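Long-range contacts in trichothecene 15-O-acetyltransferase TRI3 (Fusarium sporotrichioides, PDB 3FOT), which acetylates the 15-hydroxyl group of trichothecene intermediates during the biosynthesis of mycotoxins such as T-2 toxin: residues P272-P277 and I492-N497; D52-T57 and V468-L473; E109-N114 and G223-N228. All blocks are in the same frame, centred on the assembly; numbering follows the deposited sequence.

Interaction 1 of 3, residues P272-P277 and I492-N497; sequences PGLALP and IYNDAN
Asn-494 swings its CG away from its own backbone N (chi1 -166°), which lays the amide along the backbone of Ala-275, while Asp-495 tucks CG between its backbone N and carbonyl carbon (chi1 73°) and so brings OD1 to the N-H of Leu-276. The Asn-494 amide grips Ala-275 at both polar atoms. Asn-494 OD1 accepts from Ala-275 N at 2.8 Å on a lone pair in the amide carbonyl plane. Asn-494 ND2 donates to Ala-275 O at 3.1 Å, and its hydrogen reaches that oxygen from well above the peptide carbonyl plane. Asn-494 OD1 also takes the N-H of Ala-496, at 3.3 Å from its N, forming an Asx turn, and ND2 has a second acceptor in Gln-471 O; with these four bonds the amide can hardly rotate. The Leu-274 side chain crosses that of Asn-494 at about a right angle, Leu-274 CD1 lying 3.6 Å from Asn-494 ND2.

Asp-495 and Leu-276 are joined twice: Leu-276 N meets Asp-495 OD1 from above the carboxylate plane at 3.0 Å, and Asp-495 N donates almost straight (172°) to Leu-276 O. OD2 of Asp-495 forms a salt bridge with Arg-278, which probably helps keep the carboxylate ionised. Between these polar groups the methyls of Ala-275 and Ala-496 touch, CB to CB 3.8 Å. Farther along, Asn-497 ND2 bonds Gly-273 O at 3.1 Å and also Gln-271 O, and one water donates to both Pro-272 O and Ala-496 O. Pro-277 and Asn-494 form an antiparallel, non-hydrogen-bonded pair. An incoming loop thus becomes the outermost strand 277-283 of a four-stranded mixed sheet, with an Asx turn at the end of the neighbouring strand 486-494 bonded to that loop.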
loop_
_atom_site.group_PDB
_atom_site.type_symbol
_atom_site.label_atom_id
_atom_site.label_comp_id
_atom_site.label_asym_id
_atom_site.label_seq_id
_atom_site.Cartn_x
_atom_site.Cartn_y
_atom_site.Cartn_z
ATOM N N PRO A 272 -21.246 -13.766 5.548
ATOM C CA PRO A 272 -21.588 -12.595 4.757
ATOM C C PRO A 272 -21.853 -11.347 5.601
ATOM O O PRO A 272 -22.216 -11.451 6.769
ATOM C CB PRO A 272 -22.892 -13.005 4.063
ATOM C CG PRO A 272 -23.469 -14.034 4.932
ATOM C CD PRO A 272 -22.309 -14.791 5.498
ATOM N N GLY A 273 -21.693 -10.189 4.976
ATOM C CA GLY A 273 -21.979 -8.915 5.613
ATOM C C GLY A 273 -20.860 -7.911 5.432
ATOM O O GLY A 273 -19.888 -8.170 4.717
ATOM N N LEU A 274 -21.008 -6.758 6.089
ATOM C CA LEU A 274 -20.024 -5.688 6.051
ATOM C C LEU A 274 -20.006 -4.996 7.406
ATOM O O LEU A 274 -21.062 -4.605 7.925
ATOM C CB LEU A 274 -20.315 -4.663 4.952
ATOM C CG LEU A 274 -19.357 -3.457 4.755
ATOM C CD1 LEU A 274 -17.903 -3.817 4.375
ATOM C CD2 LEU A 274 -19.937 -2.480 3.729
ATOM N N ALA A 275 -18.812 -4.881 7.985
ATOM C CA ALA A 275 -18.626 -4.093 9.192
ATOM C C ALA A 275 -17.277 -3.379 9.091
ATOM O O ALA A 275 -17.022 -2.719 8.085
ATOM C CB ALA A 275 -18.767 -4.954 10.453
ATOM N N LEU A 276 -16.408 -3.542 10.084
ATOM C CA LEU A 276 -15.213 -2.704 10.177
ATOM C C LEU A 276 -13.943 -3.414 9.714
ATOM O O LEU A 276 -13.806 -4.612 9.956
ATOM C CB LEU A 276 -15.033 -2.240 11.624
ATOM C CG LEU A 276 -16.143 -1.300 12.126
ATOM C CD1 LEU A 276 -16.095 -1.065 13.627
ATOM C CD2 LEU A 276 -16.040 0.010 11.404
ATOM N N PRO A 277 -13.001 -2.665 9.075
ATOM C CA PRO A 277 -11.710 -3.284 8.754
ATOM C C PRO A 277 -10.921 -3.549 10.015
ATOM O O PRO A 277 -10.934 -2.721 10.950
ATOM C CB PRO A 277 -11.005 -2.225 7.882
ATOM C CG PRO A 277 -11.627 -0.942 8.271
ATOM C CD PRO A 277 -13.066 -1.260 8.622
ATOM N N ILE A 492 -5.259 -8.187 6.834
ATOM C CA ILE A 492 -6.364 -7.264 7.004
ATOM C C ILE A 492 -7.625 -7.981 6.546
ATOM O O ILE A 492 -7.605 -8.735 5.562
ATOM C CB ILE A 492 -6.167 -5.957 6.223
ATOM C CG1 ILE A 492 -4.824 -5.316 6.561
ATOM C CG2 ILE A 492 -7.247 -4.961 6.552
ATOM C CD1 ILE A 492 -3.838 -5.469 5.482
ATOM N N TYR A 493 -8.686 -7.782 7.305
ATOM C CA TYR A 493 -9.928 -8.477 7.044
ATOM C C TYR A 493 -11.042 -7.578 7.484
ATOM O O TYR A 493 -10.804 -6.563 8.154
ATOM C CB TYR A 493 -9.955 -9.810 7.776
ATOM C CG TYR A 493 -10.023 -9.741 9.276
ATOM C CD1 TYR A 493 -11.215 -10.012 9.942
ATOM C CD2 TYR A 493 -8.890 -9.434 10.044
ATOM C CE1 TYR A 493 -11.286 -9.968 11.309
ATOM C CE2 TYR A 493 -8.955 -9.401 11.417
ATOM C CZ TYR A 493 -10.158 -9.673 12.042
ATOM O OH TYR A 493 -10.244 -9.630 13.418
ATOM N N ASN A 494 -12.253 -7.916 7.072
ATOM C CA ASN A 494 -13.407 -7.203 7.564
ATOM C C ASN A 494 -14.058 -8.039 8.650
ATOM O O ASN A 494 -14.301 -9.227 8.441
ATOM C CB ASN A 494 -14.370 -6.929 6.427
ATOM C CG ASN A 494 -15.393 -5.911 6.808
ATOM O OD1 ASN A 494 -16.406 -6.250 7.417
ATOM N ND2 ASN A 494 -15.097 -4.640 6.531
ATOM N N ASP A 495 -14.352 -7.427 9.803
ATOM C CA ASP A 495 -14.817 -8.209 10.955
ATOM C C ASP A 495 -16.262 -8.697 10.907
ATOM O O ASP A 495 -16.701 -9.391 11.831
ATOM C CB ASP A 495 -14.476 -7.559 12.303
ATOM C CG ASP A 495 -15.318 -6.333 12.617
ATOM O OD1 ASP A 495 -16.252 -5.999 11.868
ATOM O OD2 ASP A 495 -15.045 -5.688 13.659
ATOM N N ALA A 496 -16.976 -8.355 9.837
ATOM C CA ALA A 496 -18.250 -9.001 9.539
ATOM C C ALA A 496 -18.028 -10.426 9.030
ATOM O O ALA A 496 -18.896 -11.296 9.195
ATOM C CB ALA A 496 -19.001 -8.213 8.509
ATOM N N ASN A 497 -16.867 -10.653 8.412
ATOM C CA ASN A 497 -16.650 -11.862 7.607
ATOM C C ASN A 497 -15.856 -12.961 8.315
ATOM O O ASN A 497 -15.989 -14.154 7.972
ATOM C CB ASN A 497 -15.986 -11.501 6.273
ATOM C CG ASN A 497 -16.719 -10.406 5.526
ATOM O OD1 ASN A 497 -16.098 -9.458 5.055
ATOM N ND2 ASN A 497 -18.058 -10.517 5.429
HETATM O O HOH W 1 -21.464 -11.114 9.227
#

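Interaction 2 of 3, residues D52-T57 and V468-L473; sequences DLYIAT and VVNQSL
Tyr-54 reaches across to Val-468 and Asn-470, its CG anti to the carbonyl carbon (chi1 -67°). At its root, Tyr-54 CB lies 3.3 Å from CG2 of Val-468; Val-468 has two conformers, so this tight approach describes one of them. CG and CD2 pass the same methyl obliquely and more loosely. Farther out, Tyr-54 CE2 comes within 3.5 Å of Asn-470 OD1, while Asn-470 ND2 sits in the ring plane at the edge, 3.8 Å from Tyr-54 CE2; ring and amide planes are turned 45° apart. At the tip, Tyr-54 OH bonds Glu-142 and Arg-145 of helix 134-147, and the Asn-470 amide is held by the same Glu-142 and by Ala-49 O, which both take ND2, and by Trp-138 NE1, which donates to OD1.

Beneath the side chains runs an antiparallel ladder: Tyr-54 and Val-468 exchange both backbone bonds, each 2.8 Å between N of one and O of the other. It joins strand 53-61 to strand 457-469 in the six-stranded mixed sheet, so that chain from near the C-terminus adds to a sheet otherwise built by the N-terminal part, as in other CoA-dependent acyltransferases of the BAHD type.

Past the regular ladder, Asn-470 N still donates to Asp-52 O at 2.9 Å. Asp-52 CB packs 3.6 Å from Asn-470 ND2, and its carboxylate turns elsewhere, OD2 bonding Ser-154. On the sheet face away from Tyr-54, Leu-53 and Val-469 run alongside each other, Leu-53 CD2 3.6 Å from Val-469 CG2, and Leu-53 also touches His-186 and Trp-189 of the family's HXXXD signature.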
loop_
_atom_site.group_PDB
_atom_site.type_symbol
_atom_site.label_atom_id
_atom_site.label_comp_id
_atom_site.label_asym_id
_atom_site.label_seq_id
_atom_site.Cartn_x
_atom_site.Cartn_y
_atom_site.Cartn_z
ATOM N N ASP A 52 -8.743 2.995 1.938
ATOM C CA ASP A 52 -7.817 4.014 2.458
ATOM C C ASP A 52 -6.515 3.349 2.935
ATOM O O ASP A 52 -6.538 2.228 3.470
ATOM C CB ASP A 52 -8.446 4.785 3.627
ATOM C CG ASP A 52 -9.318 5.964 3.184
ATOM O OD1 ASP A 52 -9.781 6.012 2.015
ATOM O OD2 ASP A 52 -9.555 6.869 4.022
ATOM N N LEU A 53 -5.409 4.058 2.738
ATOM C CA LEU A 53 -4.077 3.614 3.164
ATOM C C LEU A 53 -3.750 4.233 4.501
ATOM O O LEU A 53 -4.018 5.417 4.715
ATOM C CB LEU A 53 -3.010 4.114 2.177
ATOM C CG LEU A 53 -3.167 3.847 0.690
ATOM C CD1 LEU A 53 -2.144 4.665 -0.083
ATOM C CD2 LEU A 53 -2.963 2.374 0.500
ATOM N N TYR A 54 -3.188 3.443 5.411
ATOM C CA TYR A 54 -2.625 4.003 6.635
ATOM C C TYR A 54 -1.228 3.438 6.814
ATOM O O TYR A 54 -0.997 2.241 6.582
ATOM C CB TYR A 54 -3.429 3.597 7.854
ATOM C CG TYR A 54 -4.825 4.148 7.950
ATOM C CD1 TYR A 54 -5.091 5.227 8.792
ATOM C CD2 TYR A 54 -5.882 3.570 7.239
ATOM C CE1 TYR A 54 -6.372 5.723 8.942
ATOM C CE2 TYR A 54 -7.190 4.066 7.381
ATOM C CZ TYR A 54 -7.414 5.146 8.233
ATOM O OH TYR A 54 -8.657 5.671 8.454
ATOM N N ILE A 55 -0.311 4.299 7.231
ATOM C CA ILE A 55 1.051 3.863 7.597
ATOM C C ILE A 55 1.286 4.271 9.057
ATOM O O ILE A 55 1.195 5.444 9.398
ATOM C CB ILE A 55 2.120 4.462 6.648
ATOM C CG1 ILE A 55 1.847 4.014 5.195
ATOM C CG2 ILE A 55 3.571 4.002 7.059
ATOM C CD1 ILE A 55 2.540 4.914 4.122
ATOM N N ALA A 56 1.546 3.287 9.923
ATOM C CA ALA A 56 1.761 3.553 11.339
ATOM C C ALA A 56 3.249 3.456 11.594
ATOM O O ALA A 56 3.864 2.391 11.343
ATOM C CB ALA A 56 0.972 2.537 12.214
ATOM N N THR A 57 3.851 4.564 12.018
ATOM C CA THR A 57 5.282 4.561 12.308
ATOM C C THR A 57 5.436 4.792 13.814
ATOM O O THR A 57 4.765 5.643 14.383
ATOM C CB THR A 57 6.099 5.584 11.459
ATOM O OG1 THR A 57 5.677 6.928 11.743
ATOM C CG2 THR A 57 5.967 5.316 9.934
ATOM N N VAL A 468 -1.109 -0.568 6.512
ATOM C CA VAL A 468 -2.450 -1.142 6.437
ATOM C C VAL A 468 -3.270 -0.506 5.303
ATOM O O VAL A 468 -3.150 0.690 5.017
ATOM C CB VAL A 468 -3.194 -1.098 7.817
ATOM C CG1 VAL A 468 -2.335 -1.733 8.933
ATOM C CG2 VAL A 468 -3.555 0.301 8.195
ATOM N N VAL A 469 -4.076 -1.330 4.634
ATOM C CA VAL A 469 -5.028 -0.844 3.630
ATOM C C VAL A 469 -6.375 -1.349 4.084
ATOM O O VAL A 469 -6.499 -2.557 4.357
ATOM C CB VAL A 469 -4.742 -1.395 2.232
ATOM C CG1 VAL A 469 -5.758 -0.855 1.243
ATOM C CG2 VAL A 469 -3.331 -1.007 1.809
ATOM N N ASN A 470 -7.365 -0.460 4.203
ATOM C CA ASN A 470 -8.680 -0.859 4.697
ATOM C C ASN A 470 -9.220 -1.993 3.832
ATOM O O ASN A 470 -8.985 -2.013 2.631
ATOM C CB ASN A 470 -9.674 0.297 4.646
ATOM C CG ASN A 470 -9.510 1.279 5.808
ATOM O OD1 ASN A 470 -8.833 0.997 6.802
ATOM N ND2 ASN A 470 -10.145 2.431 5.682
ATOM N N GLN A 471 -9.939 -2.923 4.451
ATOM C CA GLN A 471 -10.516 -4.063 3.736
ATOM C C GLN A 471 -12.028 -4.107 3.965
ATOM O O GLN A 471 -12.485 -4.272 5.107
ATOM C CB GLN A 471 -9.873 -5.376 4.186
ATOM C CG GLN A 471 -10.578 -6.657 3.678
ATOM C CD GLN A 471 -10.467 -6.855 2.169
ATOM O OE1 GLN A 471 -10.888 -6.008 1.385
ATOM N NE2 GLN A 471 -9.923 -8.002 1.758
ATOM N N SER A 472 -12.771 -3.943 2.871
ATOM C CA SER A 472 -14.225 -4.008 2.881
ATOM C C SER A 472 -14.762 -5.247 2.143
ATOM O O SER A 472 -15.977 -5.443 2.078
ATOM C CB SER A 472 -14.783 -2.760 2.193
ATOM O OG SER A 472 -14.422 -2.772 0.800
ATOM N N LEU A 473 -13.868 -6.028 1.546
ATOM C CA LEU A 473 -14.263 -7.250 0.829
ATOM C C LEU A 473 -13.982 -8.458 1.722
ATOM O O LEU A 473 -13.212 -8.344 2.693
ATOM C CB LEU A 473 -13.558 -7.343 -0.537
ATOM C CG LEU A 473 -14.171 -6.452 -1.642
ATOM C CD1 LEU A 473 -13.294 -6.390 -2.884
ATOM C CD2 LEU A 473 -15.618 -6.875 -2.021
#

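Interaction 3 of 3, residues E109-N114 and G223-N228; sequences ESPESN and GQEIKN
Ser-110 and Glu-225 meet through a short hydrogen bond, OG to OE2 2.7 Å, with the glutamate folded back on itself. Its CG sits between the backbone N and the carbonyl carbon (chi1 82°), and the chain bends again at chi2 (-78°), so the carboxylate curls back over its own turn. Glu-225 OE1 accepts from Gly-223 N on the syn lone pair, at a short 2.6 Å with a bent geometry. OE2 looks outward to Ser-110, whose hydroxyl arrives from above the carboxylate plane, and receives a second bond from Tyr-108 OH. Three donors thus hold this buried carboxylate and probably stabilise its negative charge.

Glu-225 occupies the third position of a type I beta turn running from Gly-223 to Ile-226, closed by a weak backbone bond. The turn leads into the 3-10 segment 226-228 and faces the loop that links strand 105-109 to helix 114-124.

Ser-110 turns OG anti to its carbonyl carbon (chi1 -78°), which brings it to Glu-225 OE2 and close to Gly-223 N. That nitrogen of Gly-223 is 3.2 Å from Ser-110 OG, but the angle is too poor for a hydrogen bond. Ile-226 approaches the same hydroxyl with the end of its chain, Ile-226 CD1 to Ser-110 OG 3.5 Å. Pro-111 points against Glu-225, its CD 3.6 Å from Glu-225 OE2, while its ring also packs on Trp-222 and Arg-86. Just past the turn, Lys-227 folds back so that its NZ bonds Gln-224 O at 2.7 Å.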
loop_
_atom_site.group_PDB
_atom_site.type_symbol
_atom_site.label_atom_id
_atom_site.label_comp_id
_atom_site.label_asym_id
_atom_site.label_seq_id
_atom_site.Cartn_x
_atom_site.Cartn_y
_atom_site.Cartn_z
ATOM N N GLU A 109 -4.826 21.769 -7.867
ATOM C CA GLU A 109 -4.798 23.230 -8.011
ATOM C C GLU A 109 -3.696 23.819 -7.122
ATOM O O GLU A 109 -3.606 23.506 -5.933
ATOM C CB GLU A 109 -6.166 23.833 -7.678
ATOM C CG GLU A 109 -6.230 25.365 -7.759
ATOM C CD GLU A 109 -7.577 25.931 -7.329
ATOM O OE1 GLU A 109 -8.329 25.271 -6.571
ATOM O OE2 GLU A 109 -7.886 27.059 -7.758
ATOM N N SER A 110 -2.843 24.648 -7.713
ATOM C CA SER A 110 -1.840 25.379 -6.912
ATOM C C SER A 110 -2.512 26.249 -5.860
ATOM O O SER A 110 -3.596 26.781 -6.107
ATOM C CB SER A 110 -1.009 26.282 -7.799
ATOM O OG SER A 110 -0.054 25.562 -8.485
ATOM N N PRO A 111 -1.875 26.411 -4.684
ATOM C CA PRO A 111 -2.428 27.333 -3.684
ATOM C C PRO A 111 -2.571 28.744 -4.263
ATOM O O PRO A 111 -1.696 29.208 -4.997
ATOM C CB PRO A 111 -1.375 27.317 -2.561
ATOM C CG PRO A 111 -0.718 25.947 -2.708
ATOM C CD PRO A 111 -0.659 25.723 -4.192
ATOM N N GLU A 112 -3.694 29.378 -3.954
ATOM C CA GLU A 112 -3.990 30.738 -4.417
ATOM C C GLU A 112 -3.045 31.776 -3.822
ATOM O O GLU A 112 -2.903 32.879 -4.356
ATOM C CB GLU A 112 -5.441 31.103 -4.093
ATOM C CG GLU A 112 -5.856 30.859 -2.648
ATOM C CD GLU A 112 -6.931 31.818 -2.165
ATOM O OE1 GLU A 112 -8.109 31.639 -2.541
ATOM O OE2 GLU A 112 -6.595 32.745 -1.390
ATOM N N SER A 113 -2.417 31.426 -2.703
ATOM C CA SER A 113 -1.495 32.302 -2.003
ATOM C C SER A 113 -0.658 31.468 -1.054
ATOM O O SER A 113 -1.027 30.345 -0.709
ATOM C CB SER A 113 -2.256 33.365 -1.206
ATOM O OG SER A 113 -3.005 32.790 -0.141
ATOM N N ASN A 114 0.460 32.025 -0.610
ATOM C CA ASN A 114 1.283 31.341 0.363
ATOM C C ASN A 114 0.510 31.129 1.689
ATOM O O ASN A 114 0.672 30.089 2.342
ATOM C CB ASN A 114 2.646 32.047 0.526
ATOM C CG ASN A 114 3.538 31.934 -0.738
ATOM O OD1 ASN A 114 4.570 31.241 -0.738
ATOM N ND2 ASN A 114 3.147 32.617 -1.810
ATOM N N GLY A 223 2.556 27.309 -8.091
ATOM C CA GLY A 223 2.397 27.274 -9.540
ATOM C C GLY A 223 3.514 26.486 -10.172
ATOM O O GLY A 223 3.277 25.654 -11.059
ATOM N N GLN A 224 4.736 26.699 -9.688
ATOM C CA GLN A 224 5.892 25.990 -10.216
ATOM C C GLN A 224 5.957 24.494 -9.910
ATOM O O GLN A 224 6.776 23.798 -10.489
ATOM C CB GLN A 224 7.203 26.644 -9.774
ATOM C CG GLN A 224 7.290 28.108 -10.144
ATOM C CD GLN A 224 8.650 28.672 -9.850
ATOM O OE1 GLN A 224 9.478 28.017 -9.201
ATOM N NE2 GLN A 224 8.900 29.896 -10.316
ATOM N N GLU A 225 5.080 24.015 -9.036
ATOM C CA GLU A 225 5.044 22.586 -8.675
ATOM C C GLU A 225 4.132 21.763 -9.591
ATOM O O GLU A 225 4.150 20.549 -9.535
ATOM C CB GLU A 225 4.580 22.408 -7.222
ATOM C CG GLU A 225 3.069 22.457 -7.018
ATOM C CD GLU A 225 2.481 23.886 -7.026
ATOM O OE1 GLU A 225 3.204 24.847 -7.371
ATOM O OE2 GLU A 225 1.296 24.051 -6.661
ATOM N N ILE A 226 3.332 22.412 -10.427
ATOM C CA ILE A 226 2.432 21.676 -11.333
ATOM C C ILE A 226 3.218 20.692 -12.195
ATOM O O ILE A 226 2.815 19.537 -12.355
ATOM C CB ILE A 226 1.547 22.648 -12.155
ATOM C CG1 ILE A 226 0.544 23.326 -11.215
ATOM C CG2 ILE A 226 0.811 21.920 -13.292
ATOM C CD1 ILE A 226 -0.140 24.506 -11.811
ATOM N N LYS A 227 4.373 21.130 -12.701
ATOM C CA LYS A 227 5.215 20.260 -13.515
ATOM C C LYS A 227 5.819 19.083 -12.722
ATOM O O LYS A 227 6.418 18.179 -13.322
ATOM C CB LYS A 227 6.334 21.062 -14.172
ATOM C CG LYS A 227 7.297 21.716 -13.174
ATOM C CD LYS A 227 8.359 22.553 -13.915
ATOM C CE LYS A 227 9.260 23.277 -12.928
ATOM N NZ LYS A 227 8.576 24.472 -12.339
ATOM N N ASN A 228 5.667 19.115 -11.392
ATOM C CA ASN A 228 6.206 18.050 -10.522
ATOM C C ASN A 228 5.217 16.920 -10.247
ATOM O O ASN A 228 5.597 15.881 -9.690
ATOM C CB ASN A 228 6.724 18.632 -9.197
ATOM C CG ASN A 228 7.972 19.477 -9.378
ATOM O OD1 ASN A 228 8.703 19.323 -10.359
ATOM N ND2 ASN A 228 8.257 20.329 -8.397
#

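Interactions 1 and 2 are neighbours, their centres 13 Å apart, and touch directly where Ile-492 CG2 packs on Val-469 O and Leu-274 CD1 on Ser-472 O. They cross along the chain: 52-57, 272-277, 468-473 and 492-497 alternate. Interaction 2 lies in the six-stranded sheet, interaction 1 at the edge of the four-stranded sheet, so together they mark where chain leaving strand 457-469 passes between sheets. Interaction 3 stands apart, its centre 29 Å from that of interaction 2 and 40 Å from that of interaction 1. Both its segments fall between those of interaction 2 and precede interaction 1; it joins peripheral loops of the N-terminal half.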